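Local coordinates for protein transcriptional regulator (Corynebacterium diphtheriae, PDB 3LMM) that is of unknown function but probably acts as a DNA-binding transcriptional regulator, at residues A[72-86]-A[129-143]. Residues are numbered along the deposited sequence; the frame is centred on the assembly and turned at random.
Sequences VACMANTPGGGALIV and VLAIYVAAAAEPIED
Val134, at the end of strand 129-134, packs its side chain against helix 72-77: its CG2 lies against Ala76 CB, its CB near Val72 CG1, and its CG1 against CG of selenomethionine Met75. The bent Met75 chain carries its selenium past Gly82, which has no side chain in the way. Strands 82-86 and 129-134 pair antiparallel through six backbone hydrogen bonds, centred on Leu84 and Ile132, where Ile132 N lies 2.6 Å from Leu84 O. Leu84, Val86 and Ile132 extend the apolar face that carries Val134; on the other face Ala83 CB touches Tyr133 CD1 at 3.6 Å.

Past the strand, the side-chain amide of Asn77 grips the backbone of Ile141 twice. Asn77 OD1 accepts from Ile141 N on a lone pair (2.6 Å), and Asn77 ND2, with chi1 -74° turning the amide across to the loop, donates to Ile141 O (2.8 Å). ND2 also reaches Arg149 O, which helps fix the amide's rotation. The alanine run is looser and more open: Ala137 N bonds Ala76 O, and a water links that carbonyl to Ala137 O.

In this AlbA_2-type domain, apolar packing and strand pairing therefore join helix to sheet, while one buried amide supplies the exit loop with backbone-like partners.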
ATOM      1  N   VAL A  72     -10.829  12.935  -2.414  1.00 14.43           N
ATOM      2  CA  VAL A  72     -10.086  12.487  -3.592  1.00 11.87           C
ATOM      3  C   VAL A  72     -10.433  11.038  -3.920  1.00 10.66           C
ATOM      4  O   VAL A  72     -10.569  10.682  -5.082  1.00  9.49           O
ATOM      5  CB  VAL A  72      -8.570  12.620  -3.382  1.00 12.93           C
ATOM      6  CG1 VAL A  72      -7.819  12.120  -4.602  1.00  4.10           C
ATOM      7  CG2 VAL A  72      -8.232  14.060  -3.118  1.00  2.54           C
ATOM      8  N   ALA A  73     -10.577  10.204  -2.899  1.00  9.66           N
ATOM      9  CA  ALA A  73     -10.955   8.830  -3.158  1.00 19.03           C
ATOM     10  C   ALA A  73     -12.351   8.791  -3.811  1.00 22.51           C
ATOM     11  O   ALA A  73     -12.600   7.941  -4.657  1.00 19.47           O
ATOM     12  CB  ALA A  73     -10.938   8.008  -1.879  1.00 17.55           C
ATOM     13  N   CYS A  74     -13.268   9.688  -3.446  1.00 17.65           N
ATOM     14  CA  CYS A  74     -14.585   9.651  -4.102  1.00 29.27           C
ATOM     15  C   CYS A  74     -14.385   9.844  -5.569  1.00 31.38           C
ATOM     16  O   CYS A  74     -14.885   9.084  -6.392  1.00 32.68           O
ATOM     17  CB  CYS A  74     -15.506  10.786  -3.668  1.00 24.96           C
ATOM     18  SG  CYS A  74     -16.675  10.308  -2.387  1.00 68.77           S
HETATM   19  N   MSE A  75     -13.652  10.902  -5.878  1.00 32.97           N
HETATM   20  CA  MSE A  75     -13.397  11.277  -7.241  1.00 30.04           C
HETATM   21  C   MSE A  75     -12.731  10.165  -8.006  1.00 28.76           C
HETATM   22  O   MSE A  75     -13.327   9.589  -8.916  1.00 22.26           O
HETATM   23  CB  MSE A  75     -12.526  12.520  -7.278  1.00 31.35           C
HETATM   24  CG  MSE A  75     -12.655  13.269  -8.567  1.00 46.18           C
HETATM   25 SE   MSE A  75     -14.400  14.043  -8.778  1.00 59.31          SE
HETATM   26  CE  MSE A  75     -15.263  12.658  -9.788  1.00 58.76           C
ATOM     27  N   ALA A  76     -11.496   9.859  -7.626  1.00 29.11           N
ATOM     28  CA  ALA A  76     -10.739   8.810  -8.289  1.00 26.07           C
ATOM     29  C   ALA A  76     -11.568   7.546  -8.487  1.00 17.53           C
ATOM     30  O   ALA A  76     -11.342   6.803  -9.435  1.00 15.73           O
ATOM     31  CB  ALA A  76      -9.473   8.498  -7.490  1.00 13.33           C
ATOM     32  N   ASN A  77     -12.530   7.311  -7.601  1.00 14.81           N
ATOM     33  CA  ASN A  77     -13.374   6.128  -7.710  1.00 17.36           C
ATOM     34  C   ASN A  77     -14.475   6.271  -8.723  1.00 14.86           C
ATOM     35  O   ASN A  77     -14.981   5.279  -9.213  1.00 17.80           O
ATOM     36  CB  ASN A  77     -14.035   5.782  -6.382  1.00 25.38           C
ATOM     37  CG  ASN A  77     -13.081   5.174  -5.407  1.00 31.86           C
ATOM     38  OD1 ASN A  77     -12.234   4.366  -5.779  1.00 37.27           O
ATOM     39  ND2 ASN A  77     -13.219   5.537  -4.135  1.00 41.74           N
ATOM     40  N   THR A  78     -14.895   7.488  -9.019  1.00  6.45           N
ATOM     41  CA  THR A  78     -15.959   7.626 -10.000  1.00 13.47           C
ATOM     42  C   THR A  78     -15.294   7.660 -11.369  1.00 18.26           C
ATOM     43  O   THR A  78     -14.253   8.296 -11.543  1.00 25.59           O
ATOM     44  CB  THR A  78     -16.751   8.917  -9.821  1.00  6.46           C
ATOM     45  OG1 THR A  78     -16.406   9.811 -10.878  1.00 17.12           O
ATOM     46  CG2 THR A  78     -16.411   9.586  -8.523  1.00  2.54           C
ATOM     47  N   PRO A  79     -15.882   6.986 -12.366  1.00 21.27           N
ATOM     48  CA  PRO A  79     -15.222   7.030 -13.674  1.00 21.67           C
ATOM     49  C   PRO A  79     -15.076   8.452 -14.230  1.00 18.38           C
ATOM     50  O   PRO A  79     -15.944   9.304 -14.041  1.00 11.12           O
ATOM     51  CB  PRO A  79     -16.111   6.134 -14.537  1.00 11.63           C
ATOM     52  CG  PRO A  79     -17.471   6.368 -13.956  1.00 28.29           C
ATOM     53  CD  PRO A  79     -17.207   6.342 -12.460  1.00 26.15           C
ATOM     54  N   GLY A  80     -13.952   8.693 -14.895  1.00 21.30           N
ATOM     55  CA  GLY A  80     -13.689   9.991 -15.477  1.00 20.79           C
ATOM     56  C   GLY A  80     -13.012  10.919 -14.498  1.00 23.91           C
ATOM     57  O   GLY A  80     -12.606  12.026 -14.852  1.00 29.41           O
ATOM     58  N   GLY A  81     -12.882  10.465 -13.259  1.00 22.46           N
ATOM     59  CA  GLY A  81     -12.261  11.302 -12.257  1.00 23.90           C
ATOM     60  C   GLY A  81     -12.886  12.680 -12.301  1.00 25.08           C
ATOM     61  O   GLY A  81     -13.995  12.849 -12.815  1.00 28.67           O
ATOM     62  N   GLY A  82     -12.174  13.668 -11.771  1.00 19.73           N
ATOM     63  CA  GLY A  82     -12.685  15.024 -11.762  1.00 19.85           C
ATOM     64  C   GLY A  82     -11.706  15.985 -11.119  1.00 23.32           C
ATOM     65  O   GLY A  82     -10.553  15.628 -10.847  1.00 21.83           O
ATOM     66  N   ALA A  83     -12.168  17.210 -10.876  1.00 24.90           N
ATOM     67  CA  ALA A  83     -11.334  18.233 -10.260  1.00 24.58           C
ATOM     68  C   ALA A  83     -11.967  18.827  -9.012  1.00 22.15           C
ATOM     69  O   ALA A  83     -13.184  18.919  -8.891  1.00 13.68           O
ATOM     70  CB  ALA A  83     -11.031  19.333 -11.265  1.00  9.97           C
ATOM     71  N   LEU A  84     -11.103  19.223  -8.088  1.00 23.73           N
ATOM     72  CA  LEU A  84     -11.493  19.817  -6.827  1.00 22.36           C
ATOM     73  C   LEU A  84     -10.870  21.180  -6.662  1.00 22.65           C
ATOM     74  O   LEU A  84      -9.713  21.379  -7.024  1.00 26.13           O
ATOM     75  CB  LEU A  84     -10.990  18.976  -5.671  1.00 14.08           C
ATOM     76  CG  LEU A  84     -11.872  17.833  -5.285  1.00 20.93           C
ATOM     77  CD1 LEU A  84     -12.030  16.858  -6.458  1.00 21.17           C
ATOM     78  CD2 LEU A  84     -11.247  17.168  -4.081  1.00 15.28           C
ATOM     79  N   ILE A  85     -11.628  22.117  -6.113  1.00 13.95           N
ATOM     80  CA  ILE A  85     -11.052  23.412  -5.843  1.00 13.38           C
ATOM     81  C   ILE A  85     -11.145  23.585  -4.335  1.00 16.66           C
ATOM     82  O   ILE A  85     -12.235  23.802  -3.803  1.00 25.58           O
ATOM     83  CB  ILE A  85     -11.800  24.556  -6.529  1.00  1.00           C
ATOM     84  CG1 ILE A  85     -11.942  24.270  -8.019  1.00 14.39           C
ATOM     85  CG2 ILE A  85     -11.008  25.846  -6.347  1.00  1.00           C
ATOM     86  CD1 ILE A  85     -12.461  25.453  -8.831  1.00  1.46           C
ATOM     87  N   VAL A  86     -10.015  23.435  -3.647  1.00 13.33           N
ATOM     88  CA  VAL A  86      -9.989  23.597  -2.204  1.00  8.97           C
ATOM     89  C   VAL A  86      -9.890  25.072  -1.915  1.00 10.18           C
ATOM     90  O   VAL A  86      -9.038  25.753  -2.472  1.00 22.06           O
ATOM     91  CB  VAL A  86      -8.787  22.920  -1.572  1.00  9.84           C
ATOM     92  CG1 VAL A  86      -8.578  23.482  -0.179  1.00 15.60           C
ATOM     93  CG2 VAL A  86      -9.009  21.415  -1.497  1.00  7.10           C
ATOM     94  N   VAL A 129      -6.153  29.427  -3.734  1.00 18.57           N
ATOM     95  CA  VAL A 129      -6.933  28.194  -3.715  1.00 22.21           C
ATOM     96  C   VAL A 129      -6.174  27.068  -4.391  1.00 27.11           C
ATOM     97  O   VAL A 129      -5.337  27.303  -5.264  1.00 29.96           O
ATOM     98  CB  VAL A 129      -8.306  28.342  -4.404  1.00 10.44           C
ATOM     99  CG1 VAL A 129      -9.107  29.425  -3.729  1.00  3.47           C
ATOM    100  CG2 VAL A 129      -8.122  28.611  -5.866  1.00  6.28           C
ATOM    101  N   LEU A 130      -6.444  25.838  -3.967  1.00 26.95           N
ATOM    102  CA  LEU A 130      -5.781  24.694  -4.570  1.00 21.15           C
ATOM    103  C   LEU A 130      -6.681  23.964  -5.553  1.00 19.69           C
ATOM    104  O   LEU A 130      -7.808  23.594  -5.234  1.00 24.42           O
ATOM    105  CB  LEU A 130      -5.302  23.707  -3.506  1.00 18.54           C
ATOM    106  CG  LEU A 130      -3.961  23.981  -2.852  1.00  3.84           C
ATOM    107  CD1 LEU A 130      -3.159  24.968  -3.676  1.00  1.00           C
ATOM    108  CD2 LEU A 130      -4.211  24.515  -1.482  1.00 11.89           C
ATOM    109  N   ALA A 131      -6.177  23.773  -6.762  1.00 17.05           N
ATOM    110  CA  ALA A 131      -6.922  23.054  -7.769  1.00 12.80           C
ATOM    111  C   ALA A 131      -6.367  21.646  -7.713  1.00 16.65           C
ATOM    112  O   ALA A 131      -5.186  21.438  -7.971  1.00 16.25           O
ATOM    113  CB  ALA A 131      -6.676  23.654  -9.131  1.00  7.98           C
ATOM    114  N   ILE A 132      -7.196  20.681  -7.343  1.00  9.89           N
ATOM    115  CA  ILE A 132      -6.714  19.318  -7.298  1.00 16.38           C
ATOM    116  C   ILE A 132      -7.327  18.501  -8.424  1.00 23.06           C
ATOM    117  O   ILE A 132      -8.551  18.377  -8.528  1.00 20.40           O
ATOM    118  CB  ILE A 132      -7.047  18.633  -5.986  1.00  8.82           C
ATOM    119  CG1 ILE A 132      -6.419  19.380  -4.833  1.00  1.00           C
ATOM    120  CG2 ILE A 132      -6.516  17.225  -6.024  1.00 11.22           C
ATOM    121  CD1 ILE A 132      -6.737  18.781  -3.507  1.00  1.00           C
ATOM    122  N   TYR A 133      -6.466  17.944  -9.268  1.00 20.17           N
ATOM    123  CA  TYR A 133      -6.922  17.148 -10.390  1.00 21.17           C
ATOM    124  C   TYR A 133      -6.693  15.679 -10.092  1.00 24.97           C
ATOM    125  O   TYR A 133      -5.552  15.212  -9.996  1.00 31.06           O
ATOM    126  CB  TYR A 133      -6.176  17.553 -11.662  1.00 15.90           C
ATOM    127  CG  TYR A 133      -6.440  18.976 -12.079  1.00 16.62           C
ATOM    128  CD1 TYR A 133      -7.681  19.354 -12.582  1.00 16.98           C
ATOM    129  CD2 TYR A 133      -5.473  19.963 -11.902  1.00 16.64           C
ATOM    130  CE1 TYR A 133      -7.955  20.689 -12.897  1.00 21.82           C
ATOM    131  CE2 TYR A 133      -5.736  21.301 -12.209  1.00 16.79           C
ATOM    132  CZ  TYR A 133      -6.978  21.660 -12.702  1.00 19.72           C
ATOM    133  OH  TYR A 133      -7.249  22.987 -12.979  1.00 12.28           O
ATOM    134  N   VAL A 134      -7.786  14.948  -9.935  1.00 15.25           N
ATOM    135  CA  VAL A 134      -7.683  13.534  -9.648  1.00 14.98           C
ATOM    136  C   VAL A 134      -8.198  12.706 -10.827  1.00 14.17           C
ATOM    137  O   VAL A 134      -9.288  12.941 -11.339  1.00 13.97           O
ATOM    138  CB  VAL A 134      -8.402  13.215  -8.288  1.00 14.33           C
ATOM    139  CG1 VAL A 134      -9.449  14.267  -7.999  1.00 12.24           C
ATOM    140  CG2 VAL A 134      -9.002  11.819  -8.296  1.00  3.23           C
ATOM    141  N   ALA A 135      -7.366  11.764 -11.277  1.00 17.36           N
ATOM    142  CA  ALA A 135      -7.683  10.884 -12.402  1.00 17.07           C
ATOM    143  C   ALA A 135      -8.398   9.627 -11.935  1.00 20.53           C
ATOM    144  O   ALA A 135      -8.277   9.236 -10.773  1.00 28.05           O
ATOM    145  CB  ALA A 135      -6.405  10.506 -13.133  1.00 10.92           C
ATOM    146  N   ALA A 136      -9.143   9.000 -12.841  1.00 21.34           N
ATOM    147  CA  ALA A 136      -9.875   7.780 -12.523  1.00 14.38           C
ATOM    148  C   ALA A 136      -8.891   6.687 -12.119  1.00 21.23           C
ATOM    149  O   ALA A 136      -7.896   6.447 -12.808  1.00 17.06           O
ATOM    150  CB  ALA A 136     -10.680   7.336 -13.724  1.00 14.13           C
ATOM    151  N   ALA A 137      -9.175   6.032 -10.998  1.00 19.05           N
ATOM    152  CA  ALA A 137      -8.316   4.976 -10.480  1.00 20.35           C
ATOM    153  C   ALA A 137      -8.470   3.706 -11.285  1.00 18.10           C
ATOM    154  O   ALA A 137      -9.553   3.411 -11.774  1.00 20.53           O
ATOM    155  CB  ALA A 137      -8.658   4.700  -9.027  1.00 23.48           C
ATOM    156  N   ALA A 138      -7.396   2.940 -11.424  1.00 18.22           N
ATOM    157  CA  ALA A 138      -7.495   1.705 -12.187  1.00 21.38           C
ATOM    158  C   ALA A 138      -8.144   0.609 -11.339  1.00 21.31           C
ATOM    159  O   ALA A 138      -8.460  -0.474 -11.839  1.00 15.19           O
ATOM    160  CB  ALA A 138      -6.116   1.274 -12.678  1.00 17.99           C
ATOM    161  N   GLU A 139      -8.342   0.903 -10.054  1.00 20.52           N
ATOM    162  CA  GLU A 139      -8.971  -0.029  -9.104  1.00 22.44           C
ATOM    163  C   GLU A 139      -9.557   0.793  -7.969  1.00 19.68           C
ATOM    164  O   GLU A 139      -9.116   1.915  -7.726  1.00 23.50           O
ATOM    165  CB  GLU A 139      -7.947  -1.010  -8.541  1.00 14.77           C
ATOM    166  CG  GLU A 139      -6.778  -0.351  -7.871  1.00 22.83           C
ATOM    167  CD  GLU A 139      -5.715  -1.337  -7.446  1.00 28.25           C
ATOM    168  OE1 GLU A 139      -5.945  -2.077  -6.467  1.00 23.88           O
ATOM    169  OE2 GLU A 139      -4.650  -1.373  -8.098  1.00 28.03           O
ATOM    170  N   PRO A 140     -10.558   0.254  -7.262  1.00 17.72           N
ATOM    171  CA  PRO A 140     -11.159   1.008  -6.160  1.00 14.23           C
ATOM    172  C   PRO A 140     -10.167   1.552  -5.142  1.00 10.18           C
ATOM    173  O   PRO A 140      -9.220   0.876  -4.739  1.00  3.73           O
ATOM    174  CB  PRO A 140     -12.154   0.017  -5.551  1.00  8.22           C
ATOM    175  CG  PRO A 140     -11.635  -1.320  -5.977  1.00 22.54           C
ATOM    176  CD  PRO A 140     -11.165  -1.075  -7.389  1.00 11.61           C
ATOM    177  N   ILE A 141     -10.397   2.796  -4.740  1.00 12.47           N
ATOM    178  CA  ILE A 141      -9.544   3.471  -3.769  1.00 16.81           C
ATOM    179  C   ILE A 141     -10.341   3.645  -2.484  1.00 21.26           C
ATOM    180  O   ILE A 141     -11.273   4.448  -2.439  1.00 20.74           O
ATOM    181  CB  ILE A 141      -9.113   4.875  -4.280  1.00 12.08           C
ATOM    182  CG1 ILE A 141      -8.483   4.769  -5.681  1.00 12.61           C
ATOM    183  CG2 ILE A 141      -8.138   5.491  -3.309  1.00  4.61           C
ATOM    184  CD1 ILE A 141      -7.395   3.683  -5.805  1.00 15.81           C
ATOM    185  N   GLU A 142      -9.989   2.886  -1.448  1.00 21.50           N
ATOM    186  CA  GLU A 142     -10.683   2.984  -0.168  1.00 28.79           C
ATOM    187  C   GLU A 142     -10.200   4.211   0.592  1.00 28.99           C
ATOM    188  O   GLU A 142      -9.017   4.540   0.542  1.00 33.88           O
ATOM    189  CB  GLU A 142     -10.442   1.719   0.651  1.00 31.36           C
ATOM    190  CG  GLU A 142     -11.370   0.587   0.247  1.00 54.80           C
ATOM    191  CD  GLU A 142     -10.761  -0.794   0.440  1.00 62.79           C
ATOM    192  OE1 GLU A 142     -11.511  -1.792   0.298  1.00 54.64           O
ATOM    193  OE2 GLU A 142      -9.541  -0.878   0.721  1.00 64.84           O
ATOM    194  N   ASP A 143     -11.105   4.896   1.286  1.00 23.26           N
ATOM    195  CA  ASP A 143     -10.709   6.097   2.009  1.00 22.07           C
ATOM    196  C   ASP A 143     -10.147   5.818   3.399  1.00 22.02           C
ATOM    197  O   ASP A 143      -9.957   4.671   3.787  1.00 19.90           O
ATOM    198  CB  ASP A 143     -11.877   7.078   2.109  1.00 20.50           C
ATOM    199  CG  ASP A 143     -13.048   6.521   2.882  1.00 23.13           C
ATOM    200  OD1 ASP A 143     -12.859   5.572   3.668  1.00 20.37           O
ATOM    201  OD2 ASP A 143     -14.168   7.045   2.714  1.00 29.49           O
TER
HETATM  202  O   HOH W   1     -11.816   4.777 -11.565  1.00 10.34           O
HETATM  203  O   HOH W   2      -9.590  12.600 -14.258  1.00  5.35           O